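Local coordinates for protein 3-oxoadipate enol-lactonase (Burkholderia xenovorans, PDB 2XUA) that probably hydrolyses the enol-lactone of 3-oxoadipate, a step in the breakdown of catechol, as an alpha/beta hydrolase, at residues B[28-42]-B[91-105]. Residues are numbered along the deposited sequence; the frame is centred on the assembly and turned at random.
Sequences WIVLSNSLGTDLSMW and IARANFCGLSMGGLT. With SHF (laevulinic acid), chain C.
Trp28 lies with one ring face against Ile91, whose CG1 sits 3.6 Å from the centroid of the five-membered ring, a CH-pi contact where two neighbouring parallel strands of the alpha/beta-hydrolase sheet, 28-32 and 94-99, begin. Five backbone bonds join them, from Asn95 N to Trp28 O through to Leu99 N on Ser32 O. Ile29 and Leu31 share a face of the sheet with Cys97: Leu31 CD2 reaches Cys97 CB at 3.5 Å, and helix 251-263 packs over this face. Val30 and Ser32 turn to the other, where Ser32 CB meets Phe96 CZ at 3.3 Å; Ser32 OG is hydrogen-bonded to Tyr58 OH. Beyond the strands, Ser34 and Leu35 line the laevulinic acid pocket beside Ser100, which fits the nucleophile of a Gly98-Ser100-Gly102 elbow, with phi +55° in its strained turn, and probably of a triad with Asp217 and His244. Met101, selenomethionine here, is extended about CB-CG (chi2 -180°), its SE 3.9 Å from Leu35 CB, while one water accepts from both Leu35 N and Met101 N, as expected of this fold's oxyanion hole. Thr37 closes the type II turn, giving N and OG1 to Ser34 O. CE of Met41, likewise selenomethionine, then lies over one face of the Trp42 ring, Leu31 CB over the opposite face, and Trp42 CH2 touches Leu99 CB and, at 3.9 Å, Cys97 SG.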
loop_
_atom_site.group_PDB
_atom_site.type_symbol
_atom_site.label_atom_id
_atom_site.label_comp_id
_atom_site.label_asym_id
_atom_site.label_seq_id
_atom_site.Cartn_x
_atom_site.Cartn_y
_atom_site.Cartn_z
ATOM N N TRP B 28 -13.817 19.518 -3.904
ATOM C CA TRP B 28 -12.767 18.715 -3.309
ATOM C C TRP B 28 -13.299 17.894 -2.140
ATOM O O TRP B 28 -14.247 18.303 -1.470
ATOM C CB TRP B 28 -11.687 19.637 -2.794
ATOM C CG TRP B 28 -10.706 20.022 -3.844
ATOM C CD1 TRP B 28 -10.651 21.220 -4.484
ATOM C CD2 TRP B 28 -9.588 19.262 -4.301
ATOM N NE1 TRP B 28 -9.587 21.232 -5.357
ATOM C CE2 TRP B 28 -8.937 20.033 -5.293
ATOM C CE3 TRP B 28 -9.111 17.980 -4.035
ATOM C CZ2 TRP B 28 -7.818 19.568 -6.007
ATOM C CZ3 TRP B 28 -7.929 17.513 -4.723
ATOM C CH2 TRP B 28 -7.317 18.304 -5.690
ATOM N N ILE B 29 -12.685 16.730 -1.908
ATOM C CA ILE B 29 -12.829 15.987 -0.639
ATOM C C ILE B 29 -11.431 15.641 -0.150
ATOM O O ILE B 29 -10.574 15.238 -0.978
ATOM C CB ILE B 29 -13.799 14.795 -0.698
ATOM C CG1 ILE B 29 -13.984 14.190 0.703
ATOM C CG2 ILE B 29 -13.330 13.768 -1.742
ATOM C CD1 ILE B 29 -14.901 12.926 0.671
ATOM N N VAL B 30 -11.172 15.848 1.156
ATOM C CA VAL B 30 -9.863 15.484 1.742
ATOM C C VAL B 30 -10.164 14.333 2.670
ATOM O O VAL B 30 -11.133 14.382 3.408
ATOM C CB VAL B 30 -9.292 16.655 2.588
ATOM C CG1 VAL B 30 -8.008 16.234 3.382
ATOM C CG2 VAL B 30 -9.027 17.885 1.684
ATOM N N LEU B 31 -9.360 13.282 2.611
ATOM C CA LEU B 31 -9.614 12.108 3.488
ATOM C C LEU B 31 -8.496 12.172 4.532
ATOM O O LEU B 31 -7.356 12.467 4.161
ATOM C CB LEU B 31 -9.460 10.838 2.623
ATOM C CG LEU B 31 -10.508 10.771 1.501
ATOM C CD1 LEU B 31 -10.455 9.399 0.713
ATOM C CD2 LEU B 31 -11.923 10.997 2.089
ATOM N N SER B 32 -8.751 11.763 5.774
ATOM C CA SER B 32 -7.674 11.755 6.750
ATOM C C SER B 32 -7.637 10.449 7.519
ATOM O O SER B 32 -8.668 9.941 7.919
ATOM C CB SER B 32 -7.835 12.991 7.667
ATOM O OG SER B 32 -6.684 13.053 8.511
ATOM N N ASN B 33 -6.450 9.852 7.624
ATOM C CA ASN B 33 -6.269 8.432 7.954
ATOM C C ASN B 33 -6.309 8.191 9.497
ATOM O O ASN B 33 -6.207 9.107 10.322
ATOM C CB ASN B 33 -4.868 7.932 7.549
ATOM C CG ASN B 33 -4.485 8.228 6.101
ATOM O OD1 ASN B 33 -3.300 8.200 5.744
ATOM N ND2 ASN B 33 -5.449 8.547 5.283
ATOM N N SER B 34 -6.456 6.927 9.839
ATOM C CA SER B 34 -6.324 6.448 11.235
ATOM C C SER B 34 -4.868 6.357 11.653
ATOM O O SER B 34 -3.959 6.129 10.808
ATOM C CB SER B 34 -6.898 5.021 11.279
ATOM O OG SER B 34 -7.173 4.672 12.660
ATOM N N LEU B 35 -4.616 6.452 12.969
ATOM C CA LEU B 35 -3.307 6.077 13.507
ATOM C C LEU B 35 -2.806 4.702 13.030
ATOM O O LEU B 35 -3.518 3.722 13.130
ATOM C CB LEU B 35 -3.352 6.126 15.054
ATOM C CG LEU B 35 -2.093 5.831 15.816
ATOM C CD1 LEU B 35 -1.074 6.926 15.556
ATOM C CD2 LEU B 35 -2.489 5.737 17.282
ATOM N N GLY B 36 -1.534 4.620 12.591
ATOM C CA GLY B 36 -0.919 3.365 12.149
ATOM C C GLY B 36 -1.373 2.933 10.751
ATOM O O GLY B 36 -1.163 1.788 10.380
ATOM N N THR B 37 -1.981 3.847 9.965
ATOM C CA THR B 37 -2.330 3.506 8.565
ATOM C C THR B 37 -1.639 4.500 7.643
ATOM O O THR B 37 -1.090 5.491 8.094
ATOM C CB THR B 37 -3.852 3.549 8.296
ATOM O OG1 THR B 37 -4.301 4.893 8.443
ATOM C CG2 THR B 37 -4.606 2.675 9.311
ATOM N N ASP B 38 -1.699 4.250 6.351
ATOM C CA ASP B 38 -1.283 5.258 5.405
ATOM C C ASP B 38 -2.409 5.454 4.412
ATOM O O ASP B 38 -3.485 4.893 4.580
ATOM C CB ASP B 38 0.038 4.893 4.733
ATOM C CG ASP B 38 -0.063 3.772 3.722
ATOM O OD1 ASP B 38 -1.137 3.216 3.536
ATOM O OD2 ASP B 38 0.968 3.451 3.076
ATOM N N LEU B 39 -2.166 6.242 3.354
ATOM C CA LEU B 39 -3.270 6.619 2.504
ATOM C C LEU B 39 -3.892 5.505 1.670
ATOM O O LEU B 39 -4.947 5.734 1.062
ATOM C CB LEU B 39 -2.912 7.866 1.702
ATOM C CG LEU B 39 -2.103 8.015 0.396
ATOM C CD1 LEU B 39 -0.927 8.871 0.471
ATOM C CD2 LEU B 39 -1.950 6.847 -0.598
ATOM N N SER B 40 -3.254 4.318 1.638
ATOM C CA SER B 40 -3.833 3.135 0.983
ATOM C C SER B 40 -5.097 2.661 1.665
ATOM O O SER B 40 -5.925 1.924 1.065
ATOM C CB SER B 40 -2.800 1.972 0.896
ATOM O OG SER B 40 -2.492 1.397 2.197
HETATM N N MSE B 41 -5.278 3.054 2.935
HETATM C CA MSE B 41 -6.485 2.567 3.660
HETATM C C MSE B 41 -7.788 3.054 3.024
HETATM O O MSE B 41 -8.805 2.434 3.201
HETATM C CB MSE B 41 -6.440 2.954 5.136
HETATM C CG MSE B 41 -6.556 4.473 5.324
HETATM SE SE MSE B 41 -7.259 4.796 7.084
HETATM C CE MSE B 41 -9.118 4.274 6.857
ATOM N N TRP B 42 -7.747 4.141 2.222
ATOM C CA TRP B 42 -8.952 4.673 1.616
ATOM C C TRP B 42 -9.141 4.131 0.192
ATOM O O TRP B 42 -10.015 4.563 -0.510
ATOM C CB TRP B 42 -8.807 6.201 1.505
ATOM C CG TRP B 42 -8.869 6.867 2.846
ATOM C CD1 TRP B 42 -7.867 7.544 3.464
ATOM C CD2 TRP B 42 -10.031 6.973 3.694
ATOM N NE1 TRP B 42 -8.307 8.010 4.688
ATOM C CE2 TRP B 42 -9.632 7.694 4.854
ATOM C CE3 TRP B 42 -11.331 6.478 3.617
ATOM C CZ2 TRP B 42 -10.504 7.970 5.924
ATOM C CZ3 TRP B 42 -12.226 6.758 4.662
ATOM C CH2 TRP B 42 -11.789 7.494 5.823
ATOM N N ILE B 91 -6.316 24.725 -2.725
ATOM C CA ILE B 91 -7.672 24.244 -2.425
ATOM C C ILE B 91 -8.328 25.229 -1.430
ATOM O O ILE B 91 -7.810 25.387 -0.327
ATOM C CB ILE B 91 -7.652 22.878 -1.771
ATOM C CG1 ILE B 91 -7.187 21.814 -2.763
ATOM C CG2 ILE B 91 -9.029 22.550 -1.200
ATOM C CD1 ILE B 91 -6.925 20.488 -2.106
ATOM N N ALA B 92 -9.442 25.847 -1.798
ATOM C CA ALA B 92 -9.984 26.861 -0.915
ATOM C C ALA B 92 -10.984 26.314 0.106
ATOM O O ALA B 92 -11.106 26.878 1.185
ATOM C CB ALA B 92 -10.612 28.025 -1.694
ATOM N N ARG B 93 -11.747 25.302 -0.277
ATOM C CA ARG B 93 -12.717 24.681 0.613
ATOM C C ARG B 93 -12.808 23.210 0.244
ATOM O O ARG B 93 -12.593 22.843 -0.922
ATOM C CB ARG B 93 -14.067 25.349 0.414
ATOM C CG ARG B 93 -15.172 25.028 1.422
ATOM C CD ARG B 93 -16.109 26.261 1.452
ATOM N NE ARG B 93 -17.529 26.047 1.140
ATOM C CZ ARG B 93 -18.026 25.540 0.003
ATOM N NH1 ARG B 93 -17.246 25.088 -0.975
ATOM N NH2 ARG B 93 -19.344 25.458 -0.151
ATOM N N ALA B 94 -13.158 22.349 1.199
ATOM C CA ALA B 94 -13.308 20.930 0.863
ATOM C C ALA B 94 -14.249 20.232 1.814
ATOM O O ALA B 94 -14.384 20.613 2.996
ATOM C CB ALA B 94 -11.913 20.235 0.896
ATOM N N ASN B 95 -14.901 19.206 1.297
ATOM C CA ASN B 95 -15.470 18.171 2.110
ATOM C C ASN B 95 -14.336 17.427 2.812
ATOM O O ASN B 95 -13.173 17.431 2.377
ATOM C CB ASN B 95 -16.352 17.233 1.259
ATOM C CG ASN B 95 -17.433 17.985 0.525
ATOM O OD1 ASN B 95 -17.257 18.417 -0.624
ATOM N ND2 ASN B 95 -18.536 18.218 1.215
ATOM N N PHE B 96 -14.658 16.815 3.937
ATOM C CA PHE B 96 -13.636 16.194 4.741
ATOM C C PHE B 96 -14.241 14.944 5.308
ATOM O O PHE B 96 -15.372 14.954 5.819
ATOM C CB PHE B 96 -13.163 17.130 5.869
ATOM C CG PHE B 96 -11.974 16.596 6.652
ATOM C CD1 PHE B 96 -10.685 16.951 6.309
ATOM C CD2 PHE B 96 -12.171 15.730 7.755
ATOM C CE1 PHE B 96 -9.585 16.448 7.054
ATOM C CE2 PHE B 96 -11.077 15.195 8.453
ATOM C CZ PHE B 96 -9.830 15.572 8.148
ATOM N N CYS B 97 -13.465 13.863 5.217
ATOM C CA CYS B 97 -13.874 12.544 5.738
ATOM C C CYS B 97 -12.650 11.971 6.393
ATOM O O CYS B 97 -11.630 11.696 5.734
ATOM C CB CYS B 97 -14.345 11.611 4.599
ATOM S SG CYS B 97 -14.798 9.910 5.114
ATOM N N GLY B 98 -12.758 11.760 7.691
ATOM C CA GLY B 98 -11.611 11.307 8.485
ATOM C C GLY B 98 -12.061 10.164 9.339
ATOM O O GLY B 98 -13.227 10.125 9.746
ATOM N N LEU B 99 -11.152 9.217 9.536
ATOM C CA LEU B 99 -11.445 8.038 10.302
ATOM C C LEU B 99 -10.548 8.017 11.539
ATOM O O LEU B 99 -9.368 8.177 11.431
ATOM C CB LEU B 99 -11.265 6.758 9.481
ATOM C CG LEU B 99 -11.890 5.487 10.106
ATOM C CD1 LEU B 99 -12.509 4.569 9.047
ATOM C CD2 LEU B 99 -10.939 4.716 10.975
ATOM N N SER B 100 -11.187 7.804 12.703
ATOM C CA SER B 100 -10.534 7.833 14.021
ATOM C C SER B 100 -9.773 9.128 14.336
ATOM O O SER B 100 -10.417 10.159 14.400
ATOM C CB SER B 100 -9.706 6.553 14.316
ATOM O OG SER B 100 -9.599 6.498 15.758
HETATM N N MSE B 101 -8.446 9.110 14.520
HETATM C CA MSE B 101 -7.718 10.445 14.612
HETATM C C MSE B 101 -7.992 11.359 13.397
HETATM O O MSE B 101 -7.932 12.573 13.527
HETATM C CB MSE B 101 -6.229 10.304 14.766
HETATM C CG MSE B 101 -5.564 9.926 13.460
HETATM SE SE MSE B 101 -3.713 9.755 13.678
HETATM C CE MSE B 101 -3.193 11.642 14.075
ATOM N N GLY B 102 -8.338 10.765 12.241
ATOM C CA GLY B 102 -8.768 11.589 11.092
ATOM C C GLY B 102 -10.095 12.269 11.353
ATOM O O GLY B 102 -10.286 13.454 11.013
ATOM N N GLY B 103 -11.028 11.536 11.971
ATOM C CA GLY B 103 -12.337 12.125 12.335
ATOM C C GLY B 103 -12.126 13.210 13.369
ATOM O O GLY B 103 -12.742 14.273 13.269
ATOM N N LEU B 104 -11.250 12.936 14.350
ATOM C CA LEU B 104 -10.844 13.948 15.393
ATOM C C LEU B 104 -10.277 15.261 14.779
ATOM O O LEU B 104 -10.717 16.398 15.122
ATOM C CB LEU B 104 -9.863 13.266 16.378
ATOM C CG LEU B 104 -9.332 14.108 17.556
ATOM C CD1 LEU B 104 -10.428 14.545 18.499
ATOM C CD2 LEU B 104 -8.176 13.403 18.289
ATOM N N THR B 105 -9.337 15.118 13.834
ATOM C CA THR B 105 -8.843 16.246 13.006
ATOM C C THR B 105 -9.995 16.990 12.302
ATOM O O THR B 105 -10.007 18.256 12.156
ATOM C CB THR B 105 -7.861 15.682 11.967
ATOM O OG1 THR B 105 -6.796 15.038 12.658
ATOM C CG2 THR B 105 -7.245 16.788 11.081
HETATM C C4 SHF C . -4.329 2.757 16.323
HETATM C C5 SHF C . -5.132 3.240 15.108
HETATM C C3 SHF C . -4.990 2.706 17.710
HETATM C C2 SHF C . -6.534 2.607 17.802
HETATM C C1 SHF C . -7.013 1.967 19.173
HETATM O O4 SHF C . -3.157 2.363 16.174
HETATM O O1 SHF C . -7.264 0.750 19.099
HETATM O OH1 SHF C . -7.214 2.670 20.221
HETATM O O HOH W 1 -14.261 22.244 -2.985
HETATM O O HOH W 2 -7.722 4.409 15.734
HETATM O O HOH W 3 -6.596 6.982 14.804
#